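Local structure of NOL1/NOP2/sun family protein (Enterococcus faecium, 3M4X) at residues D420-W425 / K439-T444. The protein probably methylates cytosines of ribosomal RNA, pairing a Rossmann-like methyltransferase domain with a C-terminal PUA-like RNA-binding domain. Numbering follows the deposited sequence.
Sequences DGNQGW and KQVKGT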
loop_
_atom_site.group_PDB
_atom_site.type_symbol
_atom_site.label_atom_id
_atom_site.label_comp_id
_atom_site.label_asym_id
_atom_site.label_seq_id
_atom_site.Cartn_x
_atom_site.Cartn_y
_atom_site.Cartn_z
ATOM N N ASP A 420 -7.091 -37.686 4.332
ATOM C CA ASP A 420 -7.360 -38.525 5.489
ATOM C C ASP A 420 -7.061 -37.804 6.796
ATOM O O ASP A 420 -5.984 -37.223 6.962
ATOM C CB ASP A 420 -6.540 -39.806 5.407
ATOM C CG ASP A 420 -7.105 -40.790 4.406
ATOM O OD1 ASP A 420 -8.065 -40.426 3.691
ATOM O OD2 ASP A 420 -6.587 -41.928 4.346
ATOM N N GLY A 421 -8.021 -37.843 7.716
ATOM C CA GLY A 421 -7.860 -37.239 9.027
ATOM C C GLY A 421 -9.053 -36.397 9.456
ATOM O O GLY A 421 -9.996 -36.186 8.670
ATOM N N ASN A 422 -8.992 -35.895 10.688
ATOM C CA ASN A 422 -10.117 -35.191 11.318
ATOM C C ASN A 422 -9.641 -34.037 12.211
ATOM O O ASN A 422 -10.121 -33.852 13.333
ATOM C CB ASN A 422 -10.966 -36.166 12.153
ATOM C CG ASN A 422 -12.325 -35.592 12.514
ATOM O OD1 ASN A 422 -12.973 -34.937 11.689
ATOM N ND2 ASN A 422 -12.763 -35.823 13.755
ATOM N N GLN A 423 -8.715 -33.247 11.688
ATOM C CA GLN A 423 -7.941 -32.324 12.505
ATOM C C GLN A 423 -8.625 -30.967 12.743
ATOM O O GLN A 423 -8.156 -30.168 13.545
ATOM C CB GLN A 423 -6.552 -32.159 11.875
ATOM C CG GLN A 423 -5.480 -31.625 12.789
ATOM C CD GLN A 423 -5.359 -32.398 14.096
ATOM O OE1 GLN A 423 -5.502 -33.626 14.140
ATOM N NE2 GLN A 423 -5.088 -31.672 15.168
ATOM N N GLY A 424 -9.744 -30.709 12.076
ATOM C CA GLY A 424 -10.428 -29.439 12.272
ATOM C C GLY A 424 -9.765 -28.308 11.489
ATOM O O GLY A 424 -9.318 -28.512 10.355
ATOM N N TRP A 425 -9.704 -27.120 12.087
ATOM C CA TRP A 425 -9.146 -25.936 11.422
ATOM C C TRP A 425 -7.688 -26.118 11.068
ATOM O O TRP A 425 -6.863 -26.380 11.932
ATOM C CB TRP A 425 -9.310 -24.690 12.294
ATOM C CG TRP A 425 -10.726 -24.351 12.474
ATOM C CD1 TRP A 425 -11.473 -24.485 13.616
ATOM C CD2 TRP A 425 -11.610 -23.855 11.468
ATOM N NE1 TRP A 425 -12.766 -24.086 13.377
ATOM C CE2 TRP A 425 -12.875 -23.695 12.065
ATOM C CE3 TRP A 425 -11.450 -23.522 10.118
ATOM C CZ2 TRP A 425 -13.974 -23.214 11.360
ATOM C CZ3 TRP A 425 -12.541 -23.041 9.420
ATOM C CH2 TRP A 425 -13.786 -22.897 10.040
ATOM N N LYS A 439 -11.065 -26.711 6.789
ATOM C CA LYS A 439 -11.463 -27.396 8.004
ATOM C C LYS A 439 -11.621 -28.891 7.728
ATOM O O LYS A 439 -12.599 -29.334 7.128
ATOM C CB LYS A 439 -12.736 -26.790 8.606
ATOM C CG LYS A 439 -12.990 -27.254 10.047
ATOM C CD LYS A 439 -14.406 -26.966 10.495
ATOM C CE LYS A 439 -14.605 -27.381 11.928
ATOM N NZ LYS A 439 -16.004 -27.168 12.368
ATOM N N GLN A 440 -10.638 -29.661 8.168
ATOM C CA GLN A 440 -10.620 -31.080 7.898
ATOM C C GLN A 440 -11.598 -31.838 8.803
ATOM O O GLN A 440 -11.378 -31.983 10.007
ATOM C CB GLN A 440 -9.209 -31.619 8.056
ATOM C CG GLN A 440 -9.080 -33.105 7.753
ATOM C CD GLN A 440 -7.734 -33.624 8.157
ATOM O OE1 GLN A 440 -7.212 -33.252 9.214
ATOM N NE2 GLN A 440 -7.147 -34.477 7.325
ATOM N N VAL A 441 -12.681 -32.309 8.198
ATOM C CA VAL A 441 -13.753 -32.963 8.923
ATOM C C VAL A 441 -14.028 -34.333 8.317
ATOM O O VAL A 441 -14.665 -34.440 7.267
ATOM C CB VAL A 441 -15.051 -32.131 8.878
ATOM C CG1 VAL A 441 -16.109 -32.747 9.808
ATOM C CG2 VAL A 441 -14.772 -30.695 9.264
ATOM N N LYS A 442 -13.517 -35.374 8.965
ATOM C CA LYS A 442 -13.783 -36.748 8.556
ATOM C C LYS A 442 -13.261 -37.089 7.151
ATOM O O LYS A 442 -13.967 -37.712 6.346
ATOM C CB LYS A 442 -15.282 -37.044 8.661
ATOM C CG LYS A 442 -15.644 -38.168 9.616
ATOM C CD LYS A 442 -15.791 -37.690 11.054
ATOM C CE LYS A 442 -16.331 -38.818 11.935
ATOM N NZ LYS A 442 -16.568 -38.428 13.359
ATOM N N GLY A 443 -12.024 -36.686 6.861
ATOM C CA GLY A 443 -11.339 -37.148 5.664
ATOM C C GLY A 443 -11.485 -36.230 4.466
ATOM O O GLY A 443 -10.863 -36.443 3.425
ATOM N N THR A 444 -12.331 -35.218 4.593
ATOM C CA THR A 444 -12.453 -34.235 3.537
ATOM C C THR A 444 -12.215 -32.832 4.090
ATOM O O THR A 444 -12.754 -32.465 5.135
ATOM C CB THR A 444 -13.826 -34.279 2.845
ATOM O OG1 THR A 444 -14.761 -33.479 3.580
ATOM C CG2 THR A 444 -14.333 -35.712 2.715
#
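OD1 of Asn422 accepts the backbone N-H of Lys442 at 2.8 Å, and in the same turn N of Gly443 is bound by O of Gly421. The amide of Gln440 works with both of its ends: OE1 accepts the backbone N-H of Gln423 at 2.9 Å, whereas NE2 is hydrogen-bonded to the carbonyl of Arg419. Gln440 is buried, and its chain runs extended (chi1 -178°, chi2 -170°) beneath the loop, its CD 3.3 Å from C of Gly421. The donor from Gln423 stands about 40° above the carbonyl plane of the amide, so that bond misses the lone pairs. Gly421, lacking a side chain, lets the NE2 end lie close against its backbone.

Beyond the glutamine the loop joins the sheet. N of Gly424 donates to O of Gln440, and N of Gln440 returns a bond to O of Gly424 at 2.8 Å. Two loop residues, Gln423 and Gly424, sit opposite the single Gln440, which makes a classic beta bulge.

Trp425 and Lys439 share a face of the sheet. The extended lysine chain runs over the indole, CG lying 4.0 Å from the centroid of the six-membered ring in a CH-pi contact, while Phe448 meets the indole edge-to-face. In this PUA-like domain, side-chain amides and backbone carbonyls thus share the task of tying loop to strand and turn.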